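Local atomic coordinates of FACT complex subunit SPT16 (PDB entry 6A8M), a protein that probably acts, as a subunit of the FACT complex, as a histone chaperone reorganising nucleosomes, here represented by its N-terminal peptidase-like part. Residues 45-50 / 138-143; 35-40 / 58-63. All blocks are in the same frame, centred on the assembly; numbering follows the deposited sequence.

Contact 1 of 2, residues 45-50 / 138-143; sequences PYQKTT and DSYQGK
Q47 and D138 bring the two backbones closest, their CA atoms 5.8 Å apart, where the loop 138-143 passes the start of helix 48-57. The Q47 side chain continues the approach by reading the backbone of S139 with both ends of its amide. OE1 accepts from S139 N at 2.7 Å, and NE2 donates to S139 O at 2.8 Å; S139 O lies almost in the amide plane, whereas NE2 stands above the plane of the S139 carbonyl. This pair of bonds fixes the flip of the amide and sets NE2 over one face of the Y140 ring, 3.3 Å above its plane and displaced toward the rim, with amide and ring planes 39° apart. From there the ring reaches the first helical turn: Y140 OH donates to T50 OG1 at 2.7 Å, and T50 OG1 lies in the ring plane at the edge.

D138 turns its carboxylate to the amides of K48 and T49 at the start of the helix. OD1 takes K48 N on its syn side in a longer bond of 3.2 Å. OD2 is gripped twice by T49, through the backbone N on the syn lone pair and through OG1 on the anti side, both at 2.7 Å. With chi1 at -59° the T49 hydroxyl sits beside its own backbone N, which lets both donors converge on one oxygen. The negative charge faces the positive end of the helix dipole and is probably stabilised by it. The arrangement is typical of a helix start whose first amides are met by a carboxylate from a distant loop: within the Spt16 N-terminal lobe, the carboxylate following strand 131-134 serves amides of helix 48-57, whose N-cap position is occupied by Q47.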
ATOM      1  N   PRO A  45       3.754   8.226  -4.516  1.00 27.98           N
ATOM      2  CA  PRO A  45       4.696   7.134  -4.231  1.00 24.23           C
ATOM      3  C   PRO A  45       4.225   5.752  -4.657  1.00 22.41           C
ATOM      4  O   PRO A  45       5.021   4.812  -4.584  1.00 25.03           O
ATOM      5  CB  PRO A  45       4.835   7.198  -2.703  1.00 25.33           C
ATOM      6  CG  PRO A  45       3.501   7.746  -2.244  1.00 26.84           C
ATOM      7  CD  PRO A  45       3.069   8.718  -3.303  1.00 26.59           C
ATOM      8  N   TYR A  46       2.969   5.591  -5.074  1.00 19.81           N
ATOM      9  CA  TYR A  46       2.407   4.271  -5.334  1.00 18.19           C
ATOM     10  C   TYR A  46       2.205   3.999  -6.821  1.00 16.38           C
ATOM     11  O   TYR A  46       1.371   3.154  -7.177  1.00 22.44           O
ATOM     12  CB  TYR A  46       1.082   4.092  -4.579  1.00 17.71           C
ATOM     13  CG  TYR A  46       1.247   4.323  -3.080  1.00 18.03           C
ATOM     14  CD1 TYR A  46       2.141   3.567  -2.341  1.00 18.08           C
ATOM     15  CD2 TYR A  46       0.540   5.324  -2.428  1.00 21.43           C
ATOM     16  CE1 TYR A  46       2.323   3.786  -0.966  1.00 18.63           C
ATOM     17  CE2 TYR A  46       0.704   5.538  -1.066  1.00 18.36           C
ATOM     18  CZ  TYR A  46       1.586   4.781  -0.350  1.00 17.41           C
ATOM     19  OH  TYR A  46       1.730   5.021   0.993  1.00 17.48           O
ATOM     20  N   GLN A  47       2.940   4.684  -7.695  1.00 15.79           N
ATOM     21  CA  GLN A  47       2.897   4.337  -9.114  1.00 15.68           C
ATOM     22  C   GLN A  47       3.531   2.961  -9.325  1.00 16.75           C
ATOM     23  O   GLN A  47       4.423   2.538  -8.582  1.00 15.71           O
ATOM     24  CB  GLN A  47       3.608   5.390  -9.965  1.00 16.37           C
ATOM     25  CG  GLN A  47       2.939   6.783  -9.892  1.00 17.93           C
ATOM     26  CD  GLN A  47       3.315   7.694 -11.034  1.00 19.30           C
ATOM     27  OE1 GLN A  47       2.558   7.830 -11.991  1.00 19.66           O
ATOM     28  NE2 GLN A  47       4.485   8.330 -10.942  1.00 20.16           N
ATOM     29  N   LYS A  48       3.041   2.246 -10.340  1.00 16.58           N
ATOM     30  CA  LYS A  48       3.439   0.851 -10.478  1.00 15.51           C
ATOM     31  C   LYS A  48       4.935   0.719 -10.694  1.00 12.69           C
ATOM     32  O   LYS A  48       5.561  -0.227 -10.200  1.00 13.00           O
ATOM     33  CB  LYS A  48       2.674   0.190 -11.621  1.00 17.41           C
ATOM     34  CG  LYS A  48       1.177   0.229 -11.424  1.00 22.28           C
ATOM     35  CD  LYS A  48       0.748  -0.532 -10.193  1.00 24.16           C
ATOM     36  CE  LYS A  48      -0.753  -0.271  -9.899  1.00 27.25           C
ATOM     37  NZ  LYS A  48      -1.630  -0.509 -11.088  1.00 31.54           N
ATOM     38  N   THR A  49       5.529   1.652 -11.433  1.00 13.33           N
ATOM     39  CA  THR A  49       6.956   1.531 -11.711  1.00 14.17           C
ATOM     40  C   THR A  49       7.775   1.771 -10.457  1.00 13.96           C
ATOM     41  O   THR A  49       8.765   1.065 -10.210  1.00 13.89           O
ATOM     42  CB  THR A  49       7.360   2.499 -12.820  1.00 15.56           C
ATOM     43  OG1 THR A  49       6.591   2.195 -13.987  1.00 16.40           O
ATOM     44  CG2 THR A  49       8.819   2.337 -13.137  1.00 13.28           C
ATOM     45  N   THR A  50       7.355   2.735  -9.636  1.00 13.51           N
ATOM     46  CA  THR A  50       8.013   2.954  -8.350  1.00 11.93           C
ATOM     47  C   THR A  50       7.854   1.753  -7.440  1.00 14.17           C
ATOM     48  O   THR A  50       8.810   1.338  -6.775  1.00 13.46           O
ATOM     49  CB  THR A  50       7.448   4.210  -7.681  1.00 11.35           C
ATOM     50  OG1 THR A  50       7.702   5.340  -8.513  1.00 14.36           O
ATOM     51  CG2 THR A  50       8.082   4.423  -6.279  1.00 12.98           C
ATOM     52  N   ASP A 138       1.134   5.245 -15.365  1.00 22.23           N
ATOM     53  CA  ASP A 138       2.166   5.981 -14.644  1.00 20.73           C
ATOM     54  C   ASP A 138       2.562   7.261 -15.370  1.00 21.48           C
ATOM     55  O   ASP A 138       2.515   7.356 -16.601  1.00 23.19           O
ATOM     56  CB  ASP A 138       3.416   5.126 -14.458  1.00 19.62           C
ATOM     57  CG  ASP A 138       3.228   3.999 -13.458  1.00 20.45           C
ATOM     58  OD1 ASP A 138       2.098   3.755 -12.981  1.00 19.95           O
ATOM     59  OD2 ASP A 138       4.243   3.351 -13.148  1.00 18.18           O
ATOM     60  N   SER A 139       3.002   8.245 -14.597  1.00 22.35           N
ATOM     61  CA  SER A 139       3.433   9.511 -15.175  1.00 23.15           C
ATOM     62  C   SER A 139       4.648  10.015 -14.417  1.00 21.72           C
ATOM     63  O   SER A 139       4.623  10.083 -13.183  1.00 23.18           O
ATOM     64  CB  SER A 139       2.308  10.552 -15.131  1.00 29.84           C
ATOM     65  OG  SER A 139       2.777  11.821 -15.561  1.00 32.91           O
ATOM     66  N   TYR A 140       5.708  10.345 -15.156  1.00 19.19           N
ATOM     67  CA  TYR A 140       6.916  10.938 -14.597  1.00 20.16           C
ATOM     68  C   TYR A 140       7.377  12.096 -15.476  1.00 23.11           C
ATOM     69  O   TYR A 140       7.039  12.181 -16.660  1.00 24.48           O
ATOM     70  CB  TYR A 140       8.054   9.911 -14.459  1.00 18.72           C
ATOM     71  CG  TYR A 140       7.744   8.727 -13.565  1.00 17.60           C
ATOM     72  CD1 TYR A 140       7.174   7.562 -14.079  1.00 18.59           C
ATOM     73  CD2 TYR A 140       8.036   8.768 -12.203  1.00 19.55           C
ATOM     74  CE1 TYR A 140       6.884   6.468 -13.265  1.00 16.82           C
ATOM     75  CE2 TYR A 140       7.763   7.675 -11.374  1.00 18.43           C
ATOM     76  CZ  TYR A 140       7.190   6.530 -11.912  1.00 18.12           C
ATOM     77  OH  TYR A 140       6.928   5.472 -11.088  1.00 16.56           O
ATOM     78  N   GLN A 141       8.148  13.003 -14.876  1.00 24.67           N
ATOM     79  CA  GLN A 141       8.703  14.148 -15.580  1.00 26.90           C
ATOM     80  C   GLN A 141      10.175  13.924 -15.891  1.00 23.65           C
ATOM     81  O   GLN A 141      10.796  12.955 -15.442  1.00 22.87           O
ATOM     82  CB  GLN A 141       8.551  15.430 -14.753  1.00 32.76           C
ATOM     83  CG  GLN A 141       7.159  15.662 -14.220  1.00 38.91           C
ATOM     84  CD  GLN A 141       6.177  16.055 -15.304  1.00 45.63           C
ATOM     85  OE1 GLN A 141       6.555  16.667 -16.304  1.00 48.83           O
ATOM     86  NE2 GLN A 141       4.905  15.709 -15.109  1.00 47.26           N
ATOM     87  N   GLY A 142      10.733  14.840 -16.671  1.00 21.93           N
ATOM     88  CA  GLY A 142      12.164  14.864 -16.857  1.00 21.83           C
ATOM     89  C   GLY A 142      12.570  14.555 -18.290  1.00 23.67           C
ATOM     90  O   GLY A 142      11.815  13.974 -19.079  1.00 24.78           O
ATOM     91  N   LYS A 143      13.796  14.967 -18.616  1.00 24.13           N
ATOM     92  CA  LYS A 143      14.338  14.821 -19.963  1.00 26.54           C
ATOM     93  C   LYS A 143      14.402  13.354 -20.386  1.00 27.08           C
ATOM     94  O   LYS A 143      14.093  13.012 -21.536  1.00 26.98           O
ATOM     95  CB  LYS A 143      15.728  15.475 -19.995  1.00 28.86           C
ATOM     96  CG  LYS A 143      16.287  15.787 -21.346  1.00 30.45           C
ATOM     97  CD  LYS A 143      17.650  16.485 -21.256  1.00 32.37           C
ATOM     98  CE  LYS A 143      17.581  17.879 -20.617  1.00 31.73           C
ATOM     99  NZ  LYS A 143      16.986  18.944 -21.463  1.00 33.33           N
TER

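Contact 2 of 2, residues 35-40 / 58-63; sequences FILGSA and GYEFPT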
ATOM      1  N   PHE A  35       9.518  -0.669 -18.311  1.00 14.23           N
ATOM      2  CA  PHE A  35       9.163   0.248 -17.231  1.00 13.68           C
ATOM      3  C   PHE A  35      10.161   1.398 -17.221  1.00 14.22           C
ATOM      4  O   PHE A  35      11.374   1.160 -17.224  1.00 16.11           O
ATOM      5  CB  PHE A  35       9.173  -0.463 -15.871  1.00 12.47           C
ATOM      6  CG  PHE A  35       8.269  -1.662 -15.826  1.00 13.61           C
ATOM      7  CD1 PHE A  35       6.922  -1.493 -15.593  1.00 14.84           C
ATOM      8  CD2 PHE A  35       8.762  -2.933 -16.037  1.00 12.91           C
ATOM      9  CE1 PHE A  35       6.064  -2.580 -15.560  1.00 16.76           C
ATOM     10  CE2 PHE A  35       7.909  -4.039 -16.009  1.00 14.77           C
ATOM     11  CZ  PHE A  35       6.558  -3.857 -15.772  1.00 16.79           C
ATOM     12  N   ILE A  36       9.658   2.633 -17.185  1.00 15.61           N
ATOM     13  CA  ILE A  36      10.512   3.812 -17.300  1.00 15.20           C
ATOM     14  C   ILE A  36      10.225   4.718 -16.120  1.00 15.58           C
ATOM     15  O   ILE A  36       9.102   5.215 -15.976  1.00 17.78           O
ATOM     16  CB  ILE A  36      10.299   4.574 -18.621  1.00 18.31           C
ATOM     17  CG1 ILE A  36      10.140   3.606 -19.798  1.00 18.76           C
ATOM     18  CG2 ILE A  36      11.460   5.538 -18.860  1.00 19.96           C
ATOM     19  CD1 ILE A  36       8.704   3.192 -20.052  1.00 18.06           C
ATOM     20  N   LEU A  37      11.239   4.966 -15.302  1.00 15.08           N
ATOM     21  CA  LEU A  37      11.098   5.848 -14.156  1.00 15.62           C
ATOM     22  C   LEU A  37      11.808   7.150 -14.501  1.00 16.03           C
ATOM     23  O   LEU A  37      12.998   7.142 -14.821  1.00 16.67           O
ATOM     24  CB  LEU A  37      11.685   5.206 -12.896  1.00 17.13           C
ATOM     25  CG  LEU A  37      10.894   5.549 -11.619  1.00 20.08           C
ATOM     26  CD1 LEU A  37      11.173   4.541 -10.549  1.00 21.96           C
ATOM     27  CD2 LEU A  37      11.178   6.984 -11.133  1.00 22.18           C
ATOM     28  N   GLY A  38      11.078   8.260 -14.463  1.00 17.38           N
ATOM     29  CA  GLY A  38      11.726   9.529 -14.717  1.00 19.21           C
ATOM     30  C   GLY A  38      12.224  10.160 -13.433  1.00 19.26           C
ATOM     31  O   GLY A  38      12.872   9.497 -12.622  1.00 18.26           O
ATOM     32  N   SER A  39      11.918  11.436 -13.219  1.00 21.54           N
ATOM     33  CA  SER A  39      12.306  12.064 -11.966  1.00 21.83           C
ATOM     34  C   SER A  39      11.395  11.588 -10.842  1.00 20.85           C
ATOM     35  O   SER A  39      10.206  11.313 -11.046  1.00 21.77           O
ATOM     36  CB  SER A  39      12.250  13.592 -12.092  1.00 26.09           C
ATOM     37  OG  SER A  39      13.203  14.048 -13.045  1.00 31.34           O
ATOM     38  N   ALA A  40      11.959  11.497  -9.642  1.00 24.40           N
ATOM     39  CA  ALA A  40      11.167  11.072  -8.496  1.00 28.56           C
ATOM     40  C   ALA A  40      10.045  12.065  -8.234  1.00 30.50           C
ATOM     41  O   ALA A  40      10.210  13.278  -8.396  1.00 30.29           O
ATOM     42  CB  ALA A  40      12.051  10.928  -7.259  1.00 30.75           C
ATOM     43  N   GLY A  58      14.500  -2.541  -3.550  1.00 19.53           N
ATOM     44  CA  GLY A  58      14.409  -1.942  -2.233  1.00 18.83           C
ATOM     45  C   GLY A  58      14.435  -0.437  -2.232  1.00 20.58           C
ATOM     46  O   GLY A  58      14.246   0.168  -1.170  1.00 21.10           O
ATOM     47  N   TYR A  59      14.624   0.188  -3.396  1.00 18.29           N
ATOM     48  CA  TYR A  59      14.793   1.631  -3.527  1.00 17.69           C
ATOM     49  C   TYR A  59      14.260   2.039  -4.881  1.00 18.57           C
ATOM     50  O   TYR A  59      14.287   1.251  -5.828  1.00 18.81           O
ATOM     51  CB  TYR A  59      16.257   2.067  -3.460  1.00 18.73           C
ATOM     52  CG  TYR A  59      16.929   1.676  -2.186  1.00 22.67           C
ATOM     53  CD1 TYR A  59      16.874   2.514  -1.085  1.00 25.47           C
ATOM     54  CD2 TYR A  59      17.586   0.465  -2.068  1.00 24.65           C
ATOM     55  CE1 TYR A  59      17.480   2.173   0.098  1.00 27.36           C
ATOM     56  CE2 TYR A  59      18.196   0.102  -0.866  1.00 28.96           C
ATOM     57  CZ  TYR A  59      18.134   0.976   0.211  1.00 30.17           C
ATOM     58  OH  TYR A  59      18.719   0.665   1.425  1.00 32.93           O
ATOM     59  N   GLU A  60      13.789   3.277  -4.968  1.00 17.83           N
ATOM     60  CA  GLU A  60      13.446   3.853  -6.259  1.00 18.77           C
ATOM     61  C   GLU A  60      14.728   4.346  -6.937  1.00 19.48           C
ATOM     62  O   GLU A  60      15.561   5.008  -6.306  1.00 18.39           O
ATOM     63  CB  GLU A  60      12.425   4.981  -6.078  1.00 20.99           C
ATOM     64  CG  GLU A  60      11.930   5.573  -7.374  1.00 23.04           C
ATOM     65  CD  GLU A  60      11.023   6.779  -7.201  1.00 25.48           C
ATOM     66  OE1 GLU A  60      11.471   7.814  -6.653  1.00 27.06           O
ATOM     67  OE2 GLU A  60       9.869   6.705  -7.642  1.00 24.91           O
ATOM     68  N   PHE A  61      14.917   3.977  -8.208  1.00 16.56           N
ATOM     69  CA  PHE A  61      16.059   4.435  -8.996  1.00 17.05           C
ATOM     70  C   PHE A  61      15.545   5.424 -10.026  1.00 17.88           C
ATOM     71  O   PHE A  61      15.000   5.013 -11.065  1.00 18.16           O
ATOM     72  CB  PHE A  61      16.778   3.266  -9.691  1.00 18.10           C
ATOM     73  CG  PHE A  61      17.834   2.567  -8.846  1.00 20.63           C
ATOM     74  CD1 PHE A  61      17.625   2.303  -7.502  1.00 23.63           C
ATOM     75  CD2 PHE A  61      19.010   2.127  -9.430  1.00 20.77           C
ATOM     76  CE1 PHE A  61      18.609   1.653  -6.741  1.00 23.34           C
ATOM     77  CE2 PHE A  61      19.990   1.468  -8.686  1.00 24.35           C
ATOM     78  CZ  PHE A  61      19.786   1.229  -7.343  1.00 23.59           C
ATOM     79  N   PRO A  62      15.635   6.726  -9.782  1.00 18.10           N
ATOM     80  CA  PRO A  62      15.131   7.683 -10.768  1.00 17.23           C
ATOM     81  C   PRO A  62      15.907   7.599 -12.073  1.00 16.09           C
ATOM     82  O   PRO A  62      17.021   7.068 -12.137  1.00 16.89           O
ATOM     83  CB  PRO A  62      15.336   9.040 -10.087  1.00 18.84           C
ATOM     84  CG  PRO A  62      15.287   8.717  -8.641  1.00 20.42           C
ATOM     85  CD  PRO A  62      16.006   7.397  -8.524  1.00 18.90           C
ATOM     86  N   THR A  63      15.278   8.124 -13.128  1.00 15.65           N
ATOM     87  CA  THR A  63      15.924   8.258 -14.433  1.00 16.30           C
ATOM     88  C   THR A  63      16.517   6.926 -14.899  1.00 15.04           C
ATOM     89  O   THR A  63      17.701   6.817 -15.212  1.00 19.96           O
ATOM     90  CB  THR A  63      16.996   9.348 -14.363  1.00 18.52           C
ATOM     91  OG1 THR A  63      16.444  10.495 -13.704  1.00 22.65           O
ATOM     92  CG2 THR A  63      17.425   9.763 -15.732  1.00 20.47           C
TER
HETATM   93  O   HOH W   1      15.141  12.191 -15.086  1.00 33.41           O
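E60 reaches from the loop 58-63 toward the end of strand 32-37, its chain extended, with CG anti to the backbone N (chi1 -176°). CB leads the chain across to L37, whose side chain it meets at about a right angle. The first firm touch is at CG, 3.4 Å from L37 CD1. Beyond it CD lies 3.9 Å from L37 CD2, so that one methyl lies against CG and the other against the carboxylate carbon. The two oxygens then part: OE1 approaches A40 CB at 3.2 Å, while OE2 stays near L37 CD2 and is hydrogen-bonded to T50 of helix 48-57. The loop closes a strand-helix-strand connection between two neighbouring antiparallel strands of the lobe's mixed sheet: strand 32-37 leads to helix 48-57, and the loop brings the chain back to strand 64-68. Just ahead of that strand T63 N donates to G38 O at 2.8 Å, from above the carbonyl plane. P62 lies alongside, with CB near G38 O and CG in apolar contact with A40 CB at 4.2 Å. A water close to T63 OG1 bonds at most weakly to S39 OG.

Contacts 1 and 2 lie in the same N-terminal lobe, their centres about 7 Å apart, and deal with opposite ends of the connection between strands 32-37 and 64-68. Contact 1 serves the start of helix 48-57, contact 2 the chain beyond its end. Each is partly buried, with three buried residues and one exposed. Contact 1 is mainly polar, as suits a helix start with amides to satisfy; contact 2 combines hydrocarbon packing with one backbone bond beside the sheet. They join through the hydroxyl-carboxylate bond between the contacts, through Q141 O and S39 N, and where the Y140 ring packs on L37.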